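Local atomic coordinates of cryptochrome DASH, chloroplastic/mitochondrial (Arabidopsis thaliana, PDB entry 2J4D), a protein that repairs cyclobutane pyrimidine dimers in single-stranded DNA, binds DNA without sequence specificity, carries FAD and a folate light antenna, and may act as a photoreceptor. Residues A[468-474]-A[485-489]. Residues are numbered along the deposited sequence; the frame is centred on the assembly and turned at random.
Sequences LQQLRRL and LMYMD
The phenol ring of Tyr-487 lies against Leu-468 and against Gln-470 and Leu-471 of the short 3-10 turn that follows it, and Met-486 continues the contact toward Arg-473 and Leu-474. The turn follows helix 462-467 in the C-terminal part of the helical FAD-binding domain, well away from both cofactors. Leu-468 CD1 approaches the hydroxyl end of the tyrosine, 3.4 Å from Tyr-487 OH, whereas Leu-471 CD2 lies 4.0 Å from Tyr-487 CD1. Gln-470 comes to the ring edge: its NE2 sits near the ring plane, 3.5 Å from Tyr-487 CE1, with the amide turned 50° from the ring. This amide takes no direct hydrogen bond across the contact. Instead, NE2 donates to a water, which in turn donates to Tyr-487 O, so that one solvent molecule ties the glutamine side chain to the backbone of the residue it packs against. Farther along, Met-486 SD contacts Leu-474 CD2 at 3.7 Å, and the side chains of Arg-473 and Met-486 cross at about a right angle, bringing Arg-473 NH2 to 3.5 Å from Met-486 SD.

The tyrosine CG is anti to the backbone N (chi1 -169°), which directs the ring back along the turn, with OH beside the methyls of Leu-468. There OH is hydrogen-bonded to Asp-377 of helix 374-386, and Pro-374 of that helix touches Leu-468, Leu-471 and Tyr-487 alike. Pro-482, in the loop linking the two segments, packs on Leu-471, Leu-474 and Tyr-487. The turn itself is closed by the backbone bond from Leu-471 N to Leu-468 O, 2.8 Å long. Within segment 485-489, Met-488 folds back on its neighbour, placing CE 3.4 Å above one face of the Tyr-487 ring, displaced toward the rim.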
ATOM      1  N   LEU A 468      22.739  -7.296 -10.075  1.00 26.70           N
ATOM      2  CA  LEU A 468      23.737  -6.823 -11.024  1.00 29.82           C
ATOM      3  C   LEU A 468      24.648  -8.015 -11.318  1.00 33.03           C
ATOM      4  O   LEU A 468      25.776  -8.087 -10.832  1.00 32.23           O
ATOM      5  CB  LEU A 468      24.521  -5.661 -10.401  1.00 27.95           C
ATOM      6  CG  LEU A 468      23.626  -4.544  -9.834  1.00 27.84           C
ATOM      7  CD1 LEU A 468      24.457  -3.512  -9.089  1.00 30.17           C
ATOM      8  CD2 LEU A 468      22.852  -3.888 -10.962  1.00 29.14           C
ATOM      9  N   GLN A 469      24.130  -8.951 -12.113  1.00 34.97           N
ATOM     10  CA  GLN A 469      24.842 -10.176 -12.462  1.00 37.95           C
ATOM     11  C   GLN A 469      26.310 -10.045 -12.860  1.00 37.42           C
ATOM     12  O   GLN A 469      27.068 -11.003 -12.705  1.00 38.84           O
ATOM     13  CB  GLN A 469      24.081 -10.942 -13.554  1.00 39.87           C
ATOM     14  CG  GLN A 469      23.437 -10.066 -14.614  1.00 51.04           C
ATOM     15  CD  GLN A 469      22.178  -9.382 -14.105  1.00 55.56           C
ATOM     16  OE1 GLN A 469      22.050  -8.156 -14.165  1.00 56.20           O
ATOM     17  NE2 GLN A 469      21.239 -10.178 -13.602  1.00 59.80           N
ATOM     18  N   GLN A 470      26.723  -8.886 -13.365  1.00 36.74           N
ATOM     19  CA  GLN A 470      28.122  -8.719 -13.754  1.00 38.90           C
ATOM     20  C   GLN A 470      29.054  -8.673 -12.538  1.00 40.53           C
ATOM     21  O   GLN A 470      30.272  -8.553 -12.693  1.00 40.86           O
ATOM     22  CB  GLN A 470      28.325  -7.450 -14.597  1.00 37.34           C
ATOM     23  CG  GLN A 470      28.135  -6.142 -13.854  1.00 39.38           C
ATOM     24  CD  GLN A 470      26.733  -5.583 -14.009  1.00 38.84           C
ATOM     25  OE1 GLN A 470      25.748  -6.283 -13.786  1.00 37.63           O
ATOM     26  NE2 GLN A 470      26.640  -4.315 -14.391  1.00 39.10           N
ATOM     27  N   LEU A 471      28.487  -8.765 -11.336  1.00 39.94           N
ATOM     28  CA  LEU A 471      29.289  -8.740 -10.110  1.00 40.10           C
ATOM     29  C   LEU A 471      29.364 -10.122  -9.464  1.00 39.84           C
ATOM     30  O   LEU A 471      30.143 -10.338  -8.534  1.00 39.88           O
ATOM     31  CB  LEU A 471      28.689  -7.762  -9.090  1.00 37.89           C
ATOM     32  CG  LEU A 471      28.398  -6.320  -9.504  1.00 37.93           C
ATOM     33  CD1 LEU A 471      27.804  -5.572  -8.314  1.00 34.94           C
ATOM     34  CD2 LEU A 471      29.677  -5.642  -9.982  1.00 40.28           C
ATOM     35  N   ARG A 472      28.548 -11.050  -9.954  1.00 41.22           N
ATOM     36  CA  ARG A 472      28.494 -12.406  -9.408  1.00 44.96           C
ATOM     37  C   ARG A 472      29.822 -13.152  -9.330  1.00 47.60           C
ATOM     38  O   ARG A 472      30.054 -13.920  -8.394  1.00 46.89           O
ATOM     39  CB  ARG A 472      27.499 -13.253 -10.203  1.00 46.88           C
ATOM     40  CG  ARG A 472      26.060 -12.954  -9.857  1.00 49.40           C
ATOM     41  CD  ARG A 472      25.076 -13.649 -10.774  1.00 50.02           C
ATOM     42  NE  ARG A 472      23.732 -13.133 -10.539  1.00 49.07           N
ATOM     43  CZ  ARG A 472      22.618 -13.670 -11.023  1.00 52.04           C
ATOM     44  NH1 ARG A 472      22.674 -14.759 -11.781  1.00 47.44           N
ATOM     45  NH2 ARG A 472      21.446 -13.115 -10.744  1.00 50.78           N
ATOM     46  N   ARG A 473      30.689 -12.927 -10.310  1.00 48.18           N
ATOM     47  CA  ARG A 473      31.978 -13.604 -10.355  1.00 50.00           C
ATOM     48  C   ARG A 473      32.977 -13.057  -9.348  1.00 51.11           C
ATOM     49  O   ARG A 473      33.843 -13.787  -8.860  1.00 52.06           O
ATOM     50  CB  ARG A 473      32.566 -13.487 -11.756  1.00 50.54           C
ATOM     51  CG  ARG A 473      32.987 -12.082 -12.125  1.00 48.87           C
ATOM     52  CD  ARG A 473      33.157 -11.969 -13.627  1.00 53.23           C
ATOM     53  NE  ARG A 473      33.833 -10.741 -14.023  1.00 52.71           N
ATOM     54  CZ  ARG A 473      35.081 -10.437 -13.682  1.00 55.09           C
ATOM     55  NH1 ARG A 473      35.789 -11.273 -12.930  1.00 54.55           N
ATOM     56  NH2 ARG A 473      35.626  -9.303 -14.099  1.00 54.17           N
ATOM     57  N   LEU A 474      32.857 -11.773  -9.040  1.00 51.01           N
ATOM     58  CA  LEU A 474      33.766 -11.125  -8.107  1.00 50.28           C
ATOM     59  C   LEU A 474      33.618 -11.616  -6.675  1.00 50.51           C
ATOM     60  O   LEU A 474      32.543 -12.053  -6.257  1.00 50.18           O
ATOM     61  CB  LEU A 474      33.535  -9.620  -8.118  1.00 49.04           C
ATOM     62  CG  LEU A 474      33.449  -8.939  -9.478  1.00 47.19           C
ATOM     63  CD1 LEU A 474      33.083  -7.482  -9.278  1.00 43.06           C
ATOM     64  CD2 LEU A 474      34.772  -9.073 -10.204  1.00 48.19           C
ATOM     65  N   LEU A 485      35.752  -0.129 -14.330  1.00 37.33           N
ATOM     66  CA  LEU A 485      35.783  -0.997 -15.513  1.00 35.45           C
ATOM     67  C   LEU A 485      34.938  -2.244 -15.362  1.00 37.32           C
ATOM     68  O   LEU A 485      34.217  -2.627 -16.287  1.00 39.49           O
ATOM     69  CB  LEU A 485      37.216  -1.426 -15.852  1.00 35.38           C
ATOM     70  CG  LEU A 485      38.165  -0.361 -16.384  1.00 31.52           C
ATOM     71  CD1 LEU A 485      39.489  -1.019 -16.752  1.00 31.66           C
ATOM     72  CD2 LEU A 485      37.554   0.328 -17.597  1.00 30.97           C
ATOM     73  N   MET A 486      35.039  -2.903 -14.213  1.00 35.56           N
ATOM     74  CA  MET A 486      34.243  -4.097 -14.002  1.00 36.74           C
ATOM     75  C   MET A 486      32.792  -3.727 -13.723  1.00 35.43           C
ATOM     76  O   MET A 486      31.893  -4.562 -13.864  1.00 34.97           O
ATOM     77  CB  MET A 486      34.832  -4.938 -12.875  1.00 40.00           C
ATOM     78  CG  MET A 486      36.134  -5.595 -13.301  1.00 47.81           C
ATOM     79  SD  MET A 486      36.837  -6.676 -12.078  1.00 57.47           S
ATOM     80  CE  MET A 486      37.366  -5.471 -10.855  1.00 56.57           C
ATOM     81  N   TYR A 487      32.564  -2.478 -13.325  1.00 31.65           N
ATOM     82  CA  TYR A 487      31.195  -2.021 -13.093  1.00 30.97           C
ATOM     83  C   TYR A 487      30.916  -0.827 -13.987  1.00 29.77           C
ATOM     84  O   TYR A 487      30.565  -1.004 -15.153  1.00 30.05           O
ATOM     85  CB  TYR A 487      30.939  -1.649 -11.625  1.00 31.76           C
ATOM     86  CG  TYR A 487      29.462  -1.437 -11.353  1.00 27.71           C
ATOM     87  CD1 TYR A 487      28.512  -2.315 -11.883  1.00 29.60           C
ATOM     88  CD2 TYR A 487      29.005  -0.336 -10.625  1.00 29.73           C
ATOM     89  CE1 TYR A 487      27.145  -2.097 -11.704  1.00 32.59           C
ATOM     90  CE2 TYR A 487      27.633  -0.109 -10.439  1.00 28.07           C
ATOM     91  CZ  TYR A 487      26.712  -0.993 -10.984  1.00 31.04           C
ATOM     92  OH  TYR A 487      25.355  -0.775 -10.835  1.00 28.84           O
ATOM     93  N   MET A 488      31.082   0.382 -13.459  1.00 29.24           N
ATOM     94  CA  MET A 488      30.844   1.588 -14.241  1.00 30.53           C
ATOM     95  C   MET A 488      31.302   2.813 -13.465  1.00 31.79           C
ATOM     96  O   MET A 488      31.669   2.711 -12.295  1.00 32.73           O
ATOM     97  CB  MET A 488      29.352   1.721 -14.570  1.00 31.27           C
ATOM     98  CG  MET A 488      28.458   1.944 -13.345  1.00 33.74           C
ATOM     99  SD  MET A 488      26.700   2.081 -13.775  1.00 32.56           S
ATOM    100  CE  MET A 488      26.315   0.386 -14.139  1.00 34.26           C
ATOM    101  N   ASP A 489      31.285   3.972 -14.116  1.00 32.92           N
ATOM    102  CA  ASP A 489      31.694   5.205 -13.454  1.00 37.25           C
ATOM    103  C   ASP A 489      30.663   5.570 -12.403  1.00 37.74           C
ATOM    104  O   ASP A 489      29.498   5.167 -12.494  1.00 37.09           O
ATOM    105  CB  ASP A 489      31.793   6.374 -14.444  1.00 42.16           C
ATOM    106  CG  ASP A 489      32.985   6.268 -15.379  1.00 48.15           C
ATOM    107  OD1 ASP A 489      34.127   6.097 -14.896  1.00 51.97           O
ATOM    108  OD2 ASP A 489      32.775   6.371 -16.607  1.00 52.24           O
TER
HETATM  109  O   HOH W   1      28.888  -3.119 -15.724  1.00 44.66           O